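5,10-methylenetetrahydromethanopterin reductase (Methanopyrus kandleri, PDB 1EZW) catalyses the reversible, coenzyme F420-dependent reduction of methylenetetrahydromethanopterin to methyltetrahydromethanopterin, a one-carbon step in making methane from carbon dioxide. Local coordinates at residues I36-N41 with G64-Y69; T82-S87 with S165-D170; I171-G176 with E188-V193. One frame throughout, in Å; residues are numbered along the deposited sequence.

Contact 1 of 3, residues I36-N41 with G64-Y69; sequences ICDHYN and GITNPY
Ile36, the last residue of its strand, offers its backbone O to Gly64 N at 2.8 Å, in a nearly straight bond. Cys37 comes next and brings its backbone close: its CA lies 3.4 Å from Gly64 O in a CA-H...O contact. A water then joins the two loops, accepting from both Asp38 N and Ile65 N. The peptide between Gly64 and Ile65 is cis, a rare non-prolyl case; as in other luciferase-like barrels, this kink probably backs the ring of the cofactor. With CG anti to the backbone N (chi1 170°), Asp38 reaches Thr66, whose OG1 donates to Asp38 OD2 at 2.6 Å, rising 37° out of the carboxylate plane. The short, charged side chain suits this buried spot because Arg71 also forms a salt bridge with OD2. A leucine here would remove the carboxylate, which is likely to leave Thr66 OG1 and the Arg71 charge without their mate. The contact joins the loops that follow neighbouring parallel strands 33-36 and 60-63 of the TIM barrel; Tyr45 of helix 45-54 packs on Asp38 and Thr66, and Leu49 of that helix on Ile36.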
ATOM      1  N   ILE A  36     -18.704   1.810   0.456  1.00 17.74           N
ATOM      2  CA  ILE A  36     -18.564   0.352   0.488  1.00 19.70           C
ATOM      3  C   ILE A  36     -19.558  -0.180   1.510  1.00 20.51           C
ATOM      4  O   ILE A  36     -19.555   0.239   2.669  1.00 20.47           O
ATOM      5  CB  ILE A  36     -17.119  -0.079   0.869  1.00 20.43           C
ATOM      6  CG1 ILE A  36     -16.175   0.238  -0.306  1.00 21.72           C
ATOM      7  CG2 ILE A  36     -17.085  -1.602   1.128  1.00 21.88           C
ATOM      8  CD1 ILE A  36     -16.548  -0.603  -1.559  1.00 22.67           C
ATOM      9  N   CYS A  37     -20.427  -1.087   1.077  0.60 20.37           N
ATOM     10  CA  CYS A  37     -21.453  -1.658   1.950  0.60 22.11           C
ATOM     11  C   CYS A  37     -20.866  -2.440   3.115  0.60 21.50           C
ATOM     12  O   CYS A  37     -19.739  -2.934   3.047  0.60 21.27           O
ATOM     13  CB  CYS A  37     -22.351  -2.567   1.131  0.60 25.64           C
ATOM     14  SG  CYS A  37     -22.833  -1.742  -0.361  0.60 32.60           S
ATOM     15  N   ASP A  38     -21.638  -2.527   4.195  1.00 19.26           N
ATOM     16  CA  ASP A  38     -21.196  -3.231   5.394  1.00 18.32           C
ATOM     17  C   ASP A  38     -22.085  -4.415   5.713  1.00 18.00           C
ATOM     18  O   ASP A  38     -23.100  -4.250   6.411  1.00 19.01           O
ATOM     19  CB  ASP A  38     -21.158  -2.225   6.587  1.00 17.03           C
ATOM     20  CG  ASP A  38     -20.941  -2.906   7.932  1.00 16.96           C
ATOM     21  OD1 ASP A  38     -20.196  -3.898   7.938  1.00 16.97           O
ATOM     22  OD2 ASP A  38     -21.507  -2.439   8.949  1.00 16.55           O
ATOM     23  N   HIS A  39     -21.747  -5.600   5.184  0.70 18.38           N
ATOM     24  CA  HIS A  39     -22.531  -6.835   5.435  0.70 17.96           C
ATOM     25  C   HIS A  39     -21.532  -7.915   5.836  0.70 16.97           C
ATOM     26  O   HIS A  39     -20.553  -8.115   5.113  0.70 15.64           O
ATOM     27  CB  HIS A  39     -23.274  -7.288   4.163  0.70 21.15           C
ATOM     28  CG  HIS A  39     -24.429  -6.409   3.793  0.70 22.70           C
ATOM     29  ND1 HIS A  39     -25.185  -6.607   2.655  0.70 24.48           N
ATOM     30  CD2 HIS A  39     -24.970  -5.339   4.425  0.70 24.24           C
ATOM     31  CE1 HIS A  39     -26.138  -5.693   2.602  0.70 24.58           C
ATOM     32  NE2 HIS A  39     -26.027  -4.910   3.663  0.70 25.44           N
ATOM     33  N   TYR A  40     -21.801  -8.627   6.943  1.00 16.55           N
ATOM     34  CA  TYR A  40     -20.872  -9.630   7.461  1.00 17.03           C
ATOM     35  C   TYR A  40     -20.503 -10.693   6.429  1.00 16.23           C
ATOM     36  O   TYR A  40     -19.419 -11.294   6.506  1.00 16.38           O
ATOM     37  CB  TYR A  40     -21.481 -10.326   8.709  1.00 17.50           C
ATOM     38  CG  TYR A  40     -22.446 -11.415   8.297  1.00 19.01           C
ATOM     39  CD1 TYR A  40     -21.976 -12.705   8.007  1.00 16.63           C
ATOM     40  CD2 TYR A  40     -23.775 -11.091   7.937  1.00 17.78           C
ATOM     41  CE1 TYR A  40     -22.766 -13.640   7.340  1.00 18.26           C
ATOM     42  CE2 TYR A  40     -24.584 -12.034   7.264  1.00 18.78           C
ATOM     43  CZ  TYR A  40     -24.074 -13.282   6.959  1.00 19.02           C
ATOM     44  OH  TYR A  40     -24.809 -14.155   6.175  1.00 20.54           O
ATOM     45  N   ASN A  41     -21.388 -10.943   5.455  1.00 16.20           N
ATOM     46  CA  ASN A  41     -21.096 -12.014   4.514  1.00 17.20           C
ATOM     47  C   ASN A  41     -20.047 -11.670   3.476  1.00 16.94           C
ATOM     48  O   ASN A  41     -19.531 -12.539   2.796  1.00 15.77           O
ATOM     49  CB  ASN A  41     -22.381 -12.491   3.798  1.00 18.05           C
ATOM     50  CG  ASN A  41     -23.163 -11.356   3.176  1.00 20.28           C
ATOM     51  OD1 ASN A  41     -23.524 -10.405   3.844  1.00 21.79           O
ATOM     52  ND2 ASN A  41     -23.455 -11.476   1.898  1.00 25.69           N
ATOM     53  N   GLY A  64     -20.964   2.560   3.433  1.00 18.00           N
ATOM     54  CA  GLY A  64     -22.249   2.995   2.887  1.00 20.27           C
ATOM     55  C   GLY A  64     -23.116   1.766   2.712  1.00 22.59           C
ATOM     56  O   GLY A  64     -23.202   1.216   1.604  1.00 25.31           O
ATOM     57  N   ILE A  65     -23.822   1.341   3.758  1.00 20.96           N
ATOM     58  CA  ILE A  65     -23.870   2.028   5.046  1.00 21.27           C
ATOM     59  C   ILE A  65     -23.661   1.067   6.195  1.00 20.77           C
ATOM     60  O   ILE A  65     -23.898  -0.120   6.060  1.00 23.80           O
ATOM     61  CB  ILE A  65     -25.245   2.647   5.278  1.00 23.23           C
ATOM     62  CG1 ILE A  65     -26.302   1.592   5.016  1.00 25.03           C
ATOM     63  CG2 ILE A  65     -25.459   3.838   4.355  1.00 26.54           C
ATOM     64  CD1 ILE A  65     -27.761   2.086   5.327  1.00 27.41           C
ATOM     65  N   THR A  66     -23.201   1.593   7.324  1.00 16.69           N
ATOM     66  CA  THR A  66     -23.014   0.699   8.444  1.00 16.86           C
ATOM     67  C   THR A  66     -24.201   0.885   9.372  1.00 17.21           C
ATOM     68  O   THR A  66     -25.199   1.435   8.943  1.00 18.35           O
ATOM     69  CB  THR A  66     -21.639   0.896   9.108  1.00 16.09           C
ATOM     70  OG1 THR A  66     -21.507  -0.089  10.155  1.00 16.11           O
ATOM     71  CG2 THR A  66     -21.445   2.312   9.661  1.00 16.84           C
ATOM     72  N   ASN A  67     -24.132   0.404  10.604  1.00 17.18           N
ATOM     73  CA  ASN A  67     -25.321   0.500  11.480  1.00 18.86           C
ATOM     74  C   ASN A  67     -24.916   0.585  12.938  1.00 19.12           C
ATOM     75  O   ASN A  67     -23.764   0.356  13.296  1.00 18.77           O
ATOM     76  CB  ASN A  67     -26.229  -0.741  11.253  1.00 18.03           C
ATOM     77  CG  ASN A  67     -25.509  -2.051  11.553  1.00 17.74           C
ATOM     78  OD1 ASN A  67     -24.958  -2.715  10.646  1.00 21.27           O
ATOM     79  ND2 ASN A  67     -25.466  -2.417  12.821  1.00 14.36           N
ATOM     80  N   PRO A  68     -25.858   0.913  13.818  1.00 19.58           N
ATOM     81  CA  PRO A  68     -25.554   1.026  15.268  1.00 17.89           C
ATOM     82  C   PRO A  68     -25.428  -0.259  16.057  1.00 17.42           C
ATOM     83  O   PRO A  68     -24.995  -0.218  17.213  1.00 19.37           O
ATOM     84  CB  PRO A  68     -26.787   1.775  15.825  1.00 20.45           C
ATOM     85  CG  PRO A  68     -27.453   2.383  14.580  1.00 20.41           C
ATOM     86  CD  PRO A  68     -27.248   1.335  13.527  1.00 20.18           C
ATOM     87  N   TYR A  69     -25.796  -1.380  15.447  1.00 17.66           N
ATOM     88  CA  TYR A  69     -25.951  -2.630  16.179  1.00 19.28           C
ATOM     89  C   TYR A  69     -24.893  -3.692  16.183  1.00 18.64           C
ATOM     90  O   TYR A  69     -24.650  -4.319  17.209  1.00 21.23           O
ATOM     91  CB  TYR A  69     -27.250  -3.313  15.715  1.00 18.76           C
ATOM     92  CG  TYR A  69     -28.442  -2.363  15.717  1.00 21.44           C
ATOM     93  CD1 TYR A  69     -28.966  -1.882  14.510  1.00 21.40           C
ATOM     94  CD2 TYR A  69     -28.962  -1.856  16.921  1.00 23.53           C
ATOM     95  CE1 TYR A  69     -29.969  -0.925  14.488  1.00 23.89           C
ATOM     96  CE2 TYR A  69     -29.995  -0.863  16.904  1.00 24.73           C
ATOM     97  CZ  TYR A  69     -30.480  -0.413  15.673  1.00 25.89           C
ATOM     98  OH  TYR A  69     -31.496   0.555  15.602  1.00 28.84           O
TER
HETATM   99  O   HOH W   1     -24.563  -1.628   3.801  1.00 36.66           O

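Contact 2 of 3, residues T82-S87 with S165-D170; sequences TLDWIS and SIQGSD
The carboxylate of Asp84 and the terminal amide of Gln167 meet with their planes 31° apart. Gln167 NE2 donates to Asp84 OD2 at 2.8 Å on the syn side, with OD2 lying almost in the amide plane, so the amide spends a well-directed N-H on the acid. The other flat group, the Trp85 ring, has Ile86 CG1 in plane at its edge, while Ile166 CG1 approaches obliquely, 4.2 Å from Trp85 CD1. Further cover for the indole comes from other chains: Tyr43 of the second subunit meets it ring against ring, and Lys24 of the third subunit makes a cation-pi contact.

Asp84 OD1 does as much work as OD2. Gln167 N donates to Asp84 OD1 at 2.8 Å, nearly along the C-O direction. Ile166 N donates to Asp84 OD1 at 2.7 Å, on the anti side. Because CG stands anti to the helix backbone N (chi1 -164°), the acid extends from helix 73-86 straight into the turn of residues 165-168. There Ser165 CB packs 3.4 Å from Asp84 OD1. Ile166 brings CD1 to within 3.6 Å of Trp85 O, a branched apolar chain packed beside the indole. Gly168, with positive phi, suits the bend that follows.

Ala91 N also donates to Asp84 OD2, bringing the N-H groups on this carboxylate to four. So many donors would probably favour its ionised form, making one short acidic side chain the polar tie between the helix and the loop leading to strand 173-176.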
ATOM      1  N   THR A  82      -9.743   6.011  12.138  1.00 13.95           N
ATOM      2  CA  THR A  82      -8.561   5.298  11.596  1.00 13.64           C
ATOM      3  C   THR A  82      -8.534   5.441  10.075  1.00 14.59           C
ATOM      4  O   THR A  82      -7.498   5.761   9.512  1.00 15.37           O
ATOM      5  CB  THR A  82      -8.593   3.823  12.034  1.00 15.41           C
ATOM      6  OG1 THR A  82      -8.618   3.782  13.472  1.00 13.28           O
ATOM      7  CG2 THR A  82      -7.314   3.049  11.551  1.00 13.69           C
ATOM      8  N   LEU A  83      -9.674   5.156   9.437  1.00 14.95           N
ATOM      9  CA  LEU A  83      -9.789   5.318   7.985  1.00 14.06           C
ATOM     10  C   LEU A  83      -9.474   6.765   7.635  1.00 14.82           C
ATOM     11  O   LEU A  83      -8.778   7.019   6.651  1.00 14.24           O
ATOM     12  CB  LEU A  83     -11.196   5.017   7.517  1.00 14.28           C
ATOM     13  CG  LEU A  83     -11.452   5.161   6.009  1.00 17.05           C
ATOM     14  CD1 LEU A  83     -10.484   4.279   5.188  1.00 17.84           C
ATOM     15  CD2 LEU A  83     -12.880   4.705   5.723  1.00 18.35           C
ATOM     16  N   ASP A  84      -9.980   7.736   8.407  1.00 13.85           N
ATOM     17  CA  ASP A  84      -9.687   9.142   8.080  1.00 14.34           C
ATOM     18  C   ASP A  84      -8.185   9.454   8.153  1.00 15.17           C
ATOM     19  O   ASP A  84      -7.618  10.136   7.286  1.00 15.12           O
ATOM     20  CB  ASP A  84     -10.403  10.081   9.062  1.00 14.18           C
ATOM     21  CG  ASP A  84     -10.460  11.492   8.547  1.00 16.91           C
ATOM     22  OD1 ASP A  84     -10.019  12.409   9.267  1.00 16.57           O
ATOM     23  OD2 ASP A  84     -10.944  11.649   7.390  1.00 15.07           O
ATOM     24  N   TRP A  85      -7.531   8.973   9.203  1.00 14.10           N
ATOM     25  CA  TRP A  85      -6.117   9.245   9.360  1.00 13.84           C
ATOM     26  C   TRP A  85      -5.310   8.589   8.218  1.00 13.44           C
ATOM     27  O   TRP A  85      -4.466   9.232   7.564  1.00 14.16           O
ATOM     28  CB  TRP A  85      -5.642   8.719  10.731  1.00 13.90           C
ATOM     29  CG  TRP A  85      -4.256   9.198  11.056  1.00 13.59           C
ATOM     30  CD1 TRP A  85      -3.914  10.300  11.829  1.00 15.07           C
ATOM     31  CD2 TRP A  85      -3.030   8.620  10.605  1.00 14.55           C
ATOM     32  NE1 TRP A  85      -2.533  10.426  11.872  1.00 15.82           N
ATOM     33  CE2 TRP A  85      -1.973   9.414  11.132  1.00 14.28           C
ATOM     34  CE3 TRP A  85      -2.709   7.514   9.797  1.00 14.39           C
ATOM     35  CZ2 TRP A  85      -0.619   9.126  10.878  1.00 15.44           C
ATOM     36  CZ3 TRP A  85      -1.367   7.238   9.533  1.00 14.49           C
ATOM     37  CH2 TRP A  85      -0.336   8.038  10.072  1.00 15.37           C
ATOM     38  N   ILE A  86      -5.530   7.299   7.991  1.00 12.39           N
ATOM     39  CA  ILE A  86      -4.796   6.620   6.934  1.00 12.02           C
ATOM     40  C   ILE A  86      -5.008   7.219   5.540  1.00 12.97           C
ATOM     41  O   ILE A  86      -4.074   7.281   4.746  1.00 14.67           O
ATOM     42  CB  ILE A  86      -5.163   5.117   6.930  1.00 13.25           C
ATOM     43  CG1 ILE A  86      -4.614   4.498   8.237  1.00 14.69           C
ATOM     44  CG2 ILE A  86      -4.471   4.410   5.748  1.00 13.88           C
ATOM     45  CD1 ILE A  86      -5.042   3.048   8.472  1.00 14.87           C
ATOM     46  N   SER A  87      -6.234   7.707   5.269  1.00 12.53           N
ATOM     47  CA  SER A  87      -6.561   8.283   3.963  1.00 13.18           C
ATOM     48  C   SER A  87      -6.159   9.755   3.844  1.00 13.78           C
ATOM     49  O   SER A  87      -6.386  10.340   2.787  1.00 14.61           O
ATOM     50  CB  SER A  87      -8.057   8.161   3.663  1.00 13.58           C
ATOM     51  OG  SER A  87      -8.797   9.015   4.548  1.00 13.67           O
ATOM     52  N   SER A 165      -8.250  11.620  14.272  1.00 18.93           N
ATOM     53  CA  SER A 165      -8.535  11.648  12.845  1.00 17.51           C
ATOM     54  C   SER A 165      -7.842  12.892  12.285  1.00 19.05           C
ATOM     55  O   SER A 165      -7.115  13.568  13.008  1.00 20.77           O
ATOM     56  CB  SER A 165     -10.047  11.788  12.611  1.00 17.17           C
ATOM     57  OG  SER A 165     -10.514  13.029  13.165  1.00 17.11           O
ATOM     58  N   ILE A 166      -8.078  13.210  11.022  0.70 17.58           N
ATOM     59  CA  ILE A 166      -7.497  14.426  10.451  0.70 18.14           C
ATOM     60  C   ILE A 166      -8.585  15.486  10.304  0.70 19.21           C
ATOM     61  O   ILE A 166      -8.378  16.649  10.673  0.70 19.12           O
ATOM     62  CB  ILE A 166      -6.807  14.081   9.127  0.70 17.35           C
ATOM     63  CG1 ILE A 166      -5.507  13.361   9.479  0.70 15.78           C
ATOM     64  CG2 ILE A 166      -6.541  15.358   8.244  0.70 16.18           C
ATOM     65  CD1 ILE A 166      -4.860  12.728   8.344  0.70 15.28           C
ATOM     66  N   GLN A 167      -9.762  15.092   9.826  1.00 19.33           N
ATOM     67  CA  GLN A 167     -10.849  16.076   9.669  1.00 19.95           C
ATOM     68  C   GLN A 167     -11.585  16.347  10.973  1.00 21.10           C
ATOM     69  O   GLN A 167     -12.365  17.307  11.035  1.00 20.71           O
ATOM     70  CB  GLN A 167     -11.918  15.583   8.705  1.00 20.08           C
ATOM     71  CG  GLN A 167     -11.439  15.256   7.333  1.00 21.71           C
ATOM     72  CD  GLN A 167     -12.606  14.801   6.476  1.00 24.04           C
ATOM     73  OE1 GLN A 167     -13.365  15.627   5.950  1.00 26.54           O
ATOM     74  NE2 GLN A 167     -12.793  13.481   6.365  1.00 18.02           N
ATOM     75  N   GLY A 168     -11.383  15.513  11.998  1.00 20.47           N
ATOM     76  CA  GLY A 168     -12.141  15.716  13.238  1.00 21.11           C
ATOM     77  C   GLY A 168     -13.657  15.742  12.977  1.00 21.81           C
ATOM     78  O   GLY A 168     -14.188  14.913  12.232  1.00 20.30           O
ATOM     79  N   SER A 169     -14.383  16.669  13.600  0.70 22.84           N
ATOM     80  CA  SER A 169     -15.816  16.703  13.369  0.70 23.47           C
ATOM     81  C   SER A 169     -16.244  17.173  11.973  0.70 23.84           C
ATOM     82  O   SER A 169     -17.441  17.202  11.683  0.70 25.66           O
ATOM     83  CB  SER A 169     -16.514  17.529  14.459  0.70 25.66           C
ATOM     84  OG  SER A 169     -16.016  18.840  14.453  0.70 24.88           O
ATOM     85  N   ASP A 170     -15.290  17.523  11.107  1.00 22.57           N
ATOM     86  CA  ASP A 170     -15.614  17.911   9.724  1.00 22.04           C
ATOM     87  C   ASP A 170     -15.948  16.658   8.889  1.00 21.08           C
ATOM     88  O   ASP A 170     -16.389  16.777   7.736  1.00 21.00           O
ATOM     89  CB  ASP A 170     -14.465  18.665   9.052  1.00 24.19           C
ATOM     90  CG  ASP A 170     -14.356  20.101   9.520  1.00 29.43           C
ATOM     91  OD1 ASP A 170     -13.370  20.772   9.147  1.00 32.55           O
ATOM     92  OD2 ASP A 170     -15.267  20.553  10.245  1.00 30.48           O
TER

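Contact 3 of 3, residues I171-G176 with E188-V193; sequences IPFYMG and EIANGV
Phe173 O is gripped by two successive backbone N-H groups. Asn191 N comes to 2.8 Å of Phe173 O, in the carbonyl plane, and Gly192 N adds a weak bond to the same oxygen at 3.3 Å. The parallel pairing continues as Met175 N donates to Gly192 O at 3.0 Å. CA-H...O contacts fill in between, Tyr174 CA lying 3.2 Å from Gly192 O and Val193 CA close to Met175 O.

On one face of this sheet, the Tyr174 ring lies over Gly192. The glycine CA sits 3.9 Å from the ring centroid, 23° off the normal, a CH-pi contact displaced toward the CD2-CE2 side of the ring. With CG anti to its own carbonyl carbon (chi1 -77°), the ring is laid across the neighbouring strand, where a CB on Gly192 would collide with Tyr174 CE2 with the ring in this position, which is why a glycine suits this place. The phenol hydroxyl goes on to hydrogen-bond Asp225, and Trp35 meets the ring edge-to-face.

Met175 and Val193 point to the other face, against helix 180-189. Met175 crosses Ile189 at about a right angle, SD 3.8 Å from Ile189 CD1; the bend at chi3 suits a flexible thioether fitted against a helix end. Ala190, the first residue to leave the helix, turns its small CB between Phe173 CD2 (4.1 Å) and Met175 CB (4.2 Å), and a methyl group lets the chain pass this close.

Strand 173-176, helix 180-189 and strand 192-196 thus form a beta-alpha-beta crossover of the (beta/alpha)8 barrel. Its chemistry is divided: backbone bonds fix the strand register, apolar side chains seat the helix, and the tyrosine carries its hydroxyl past strand 192-196 to Asp225 on strand 225-229.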
ATOM      1  N   ILE A 171     -15.706  15.453   9.437  1.00 19.16           N
ATOM      2  CA  ILE A 171     -16.085  14.245   8.683  1.00 17.38           C
ATOM      3  C   ILE A 171     -17.586  14.289   8.449  1.00 18.67           C
ATOM      4  O   ILE A 171     -18.361  14.492   9.387  1.00 18.83           O
ATOM      5  CB  ILE A 171     -15.743  12.944   9.482  1.00 17.04           C
ATOM      6  CG1 ILE A 171     -14.228  12.852   9.612  1.00 17.88           C
ATOM      7  CG2 ILE A 171     -16.299  11.704   8.751  1.00 19.63           C
ATOM      8  CD1 ILE A 171     -13.747  11.566  10.360  1.00 17.20           C
ATOM      9  N   PRO A 172     -18.024  14.139   7.194  1.00 18.62           N
ATOM     10  CA  PRO A 172     -19.464  14.179   6.894  1.00 19.96           C
ATOM     11  C   PRO A 172     -20.234  12.991   7.406  1.00 20.88           C
ATOM     12  O   PRO A 172     -19.772  11.860   7.334  1.00 19.03           O
ATOM     13  CB  PRO A 172     -19.527  14.234   5.370  1.00 21.72           C
ATOM     14  CG  PRO A 172     -18.151  14.621   4.918  1.00 23.54           C
ATOM     15  CD  PRO A 172     -17.225  13.973   5.970  1.00 20.68           C
ATOM     16  N   PHE A 173     -21.443  13.257   7.905  1.00 17.69           N
ATOM     17  CA  PHE A 173     -22.300  12.219   8.405  1.00 18.90           C
ATOM     18  C   PHE A 173     -23.486  12.054   7.476  1.00 19.86           C
ATOM     19  O   PHE A 173     -24.328  12.948   7.375  1.00 20.57           O
ATOM     20  CB  PHE A 173     -22.834  12.592   9.809  1.00 18.13           C
ATOM     21  CG  PHE A 173     -23.646  11.510  10.458  1.00 19.97           C
ATOM     22  CD1 PHE A 173     -23.034  10.353  10.984  1.00 17.40           C
ATOM     23  CD2 PHE A 173     -25.033  11.639  10.569  1.00 20.18           C
ATOM     24  CE1 PHE A 173     -23.779   9.355  11.607  1.00 19.91           C
ATOM     25  CE2 PHE A 173     -25.789  10.635  11.192  1.00 19.62           C
ATOM     26  CZ  PHE A 173     -25.181   9.496  11.713  1.00 20.39           C
ATOM     27  N   TYR A 174     -23.552  10.935   6.772  1.00 17.50           N
ATOM     28  CA  TYR A 174     -24.688  10.673   5.888  1.00 18.26           C
ATOM     29  C   TYR A 174     -25.576   9.607   6.503  1.00 19.56           C
ATOM     30  O   TYR A 174     -25.094   8.622   7.049  1.00 17.63           O
ATOM     31  CB  TYR A 174     -24.190  10.133   4.517  1.00 18.35           C
ATOM     32  CG  TYR A 174     -23.633  11.179   3.593  1.00 15.68           C
ATOM     33  CD1 TYR A 174     -22.477  11.900   3.906  1.00 18.52           C
ATOM     34  CD2 TYR A 174     -24.274  11.457   2.381  1.00 17.19           C
ATOM     35  CE1 TYR A 174     -21.968  12.869   3.046  1.00 20.60           C
ATOM     36  CE2 TYR A 174     -23.782  12.436   1.499  1.00 17.63           C
ATOM     37  CZ  TYR A 174     -22.623  13.142   1.841  1.00 19.02           C
ATOM     38  OH  TYR A 174     -22.071  14.124   1.068  1.00 20.55           O
ATOM     39  N   MET A 175     -26.893   9.779   6.421  1.00 17.44           N
ATOM     40  CA  MET A 175     -27.793   8.788   6.944  1.00 19.23           C
ATOM     41  C   MET A 175     -28.586   8.075   5.872  1.00 21.42           C
ATOM     42  O   MET A 175     -29.121   8.723   4.974  1.00 21.66           O
ATOM     43  CB  MET A 175     -28.821   9.469   7.844  1.00 21.58           C
ATOM     44  CG  MET A 175     -28.438   9.531   9.243  1.00 24.19           C
ATOM     45  SD  MET A 175     -29.911  10.203  10.159  1.00 25.62           S
ATOM     46  CE  MET A 175     -30.958   9.265  10.031  1.00 17.40           C
ATOM     47  N   GLY A 176     -28.693   6.763   5.969  1.00 20.79           N
ATOM     48  CA  GLY A 176     -29.535   6.053   5.029  1.00 22.03           C
ATOM     49  C   GLY A 176     -30.981   6.368   5.443  1.00 23.20           C
ATOM     50  O   GLY A 176     -31.283   6.454   6.635  1.00 23.87           O
ATOM     51  N   GLU A 188     -32.617  16.714   9.862  1.00 21.61           N
ATOM     52  CA  GLU A 188     -32.307  17.423  11.082  1.00 23.45           C
ATOM     53  C   GLU A 188     -30.861  17.271  11.543  1.00 22.55           C
ATOM     54  O   GLU A 188     -30.244  18.240  11.981  1.00 23.95           O
ATOM     55  CB  GLU A 188     -33.230  16.957  12.224  1.00 24.96           C
ATOM     56  CG  GLU A 188     -32.854  17.569  13.565  1.00 28.58           C
ATOM     57  CD  GLU A 188     -33.660  17.005  14.737  1.00 30.24           C
ATOM     58  OE1 GLU A 188     -33.107  17.049  15.869  1.00 31.73           O
ATOM     59  OE2 GLU A 188     -34.813  16.537  14.540  1.00 31.43           O
ATOM     60  N   ILE A 189     -30.300  16.069  11.392  1.00 21.87           N
ATOM     61  CA  ILE A 189     -28.979  15.842  11.951  1.00 20.84           C
ATOM     62  C   ILE A 189     -27.862  15.432  10.991  1.00 21.06           C
ATOM     63  O   ILE A 189     -26.708  15.349  11.411  1.00 22.15           O
ATOM     64  CB  ILE A 189     -29.017  14.719  13.042  1.00 21.43           C
ATOM     65  CG1 ILE A 189     -29.164  13.343  12.370  1.00 21.34           C
ATOM     66  CG2 ILE A 189     -30.236  14.939  14.022  1.00 23.37           C
ATOM     67  CD1 ILE A 189     -29.107  12.128  13.293  1.00 22.35           C
ATOM     68  N   ALA A 190     -28.194  15.220   9.727  1.00 20.58           N
ATOM     69  CA  ALA A 190     -27.139  14.752   8.815  1.00 20.63           C
ATOM     70  C   ALA A 190     -26.593  15.745   7.809  1.00 21.43           C
ATOM     71  O   ALA A 190     -27.274  16.704   7.415  1.00 21.52           O
ATOM     72  CB  ALA A 190     -27.658  13.508   8.081  1.00 18.47           C
ATOM     73  N   ASN A 191     -25.353  15.514   7.355  1.00 17.86           N
ATOM     74  CA  ASN A 191     -24.788  16.339   6.284  1.00 19.51           C
ATOM     75  C   ASN A 191     -25.324  15.861   4.934  1.00 18.84           C
ATOM     76  O   ASN A 191     -25.248  16.570   3.954  1.00 20.37           O
ATOM     77  CB  ASN A 191     -23.270  16.180   6.252  1.00 18.98           C
ATOM     78  CG  ASN A 191     -22.630  16.817   7.437  1.00 20.93           C
ATOM     79  OD1 ASN A 191     -22.733  18.045   7.613  1.00 24.00           O
ATOM     80  ND2 ASN A 191     -21.988  16.030   8.268  1.00 19.21           N
ATOM     81  N   GLY A 192     -25.812  14.633   4.910  1.00 19.31           N
ATOM     82  CA  GLY A 192     -26.360  14.075   3.688  1.00 19.60           C
ATOM     83  C   GLY A 192     -27.289  12.910   3.938  1.00 19.13           C
ATOM     84  O   GLY A 192     -27.332  12.350   5.038  1.00 18.86           O
ATOM     85  N   VAL A 193     -28.035  12.529   2.905  1.00 19.14           N
ATOM     86  CA  VAL A 193     -28.978  11.447   3.009  1.00 19.92           C
ATOM     87  C   VAL A 193     -28.772  10.471   1.858  1.00 21.99           C
ATOM     88  O   VAL A 193     -28.688  10.871   0.702  1.00 22.29           O
ATOM     89  CB  VAL A 193     -30.441  11.997   2.949  1.00 22.94           C
ATOM     90  CG1 VAL A 193     -31.436  10.884   3.360  1.00 22.73           C
ATOM     91  CG2 VAL A 193     -30.567  13.231   3.829  1.00 24.24           C
TER

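Contacts 2 and 3 adjoin along the chain and touch in space, with Asp84 CG 3.8 Å from Ile171 CD1; their centres are 16 Å apart. Contact 1 touches neither: its nearest atoms are about 4 Å from contact 3 and about 8 Å from contact 2. Strand 93-95 nevertheless bridges contacts 1 and 3, since Thr66 bonds to Gly94 and Tyr174 to Ile93 and Met95 through the backbone, consistent with barrel closure between strands 60-63 and 93-95. Contact 1, on loops beyond the strands, probably lies by the F420 site. Contacts 1 and 2 both touch the second subunit, and contact 2 a third; its centre lies about 20 Å from the chain centre, its Ile166 side chain about 11 Å from a bound magnesium ion.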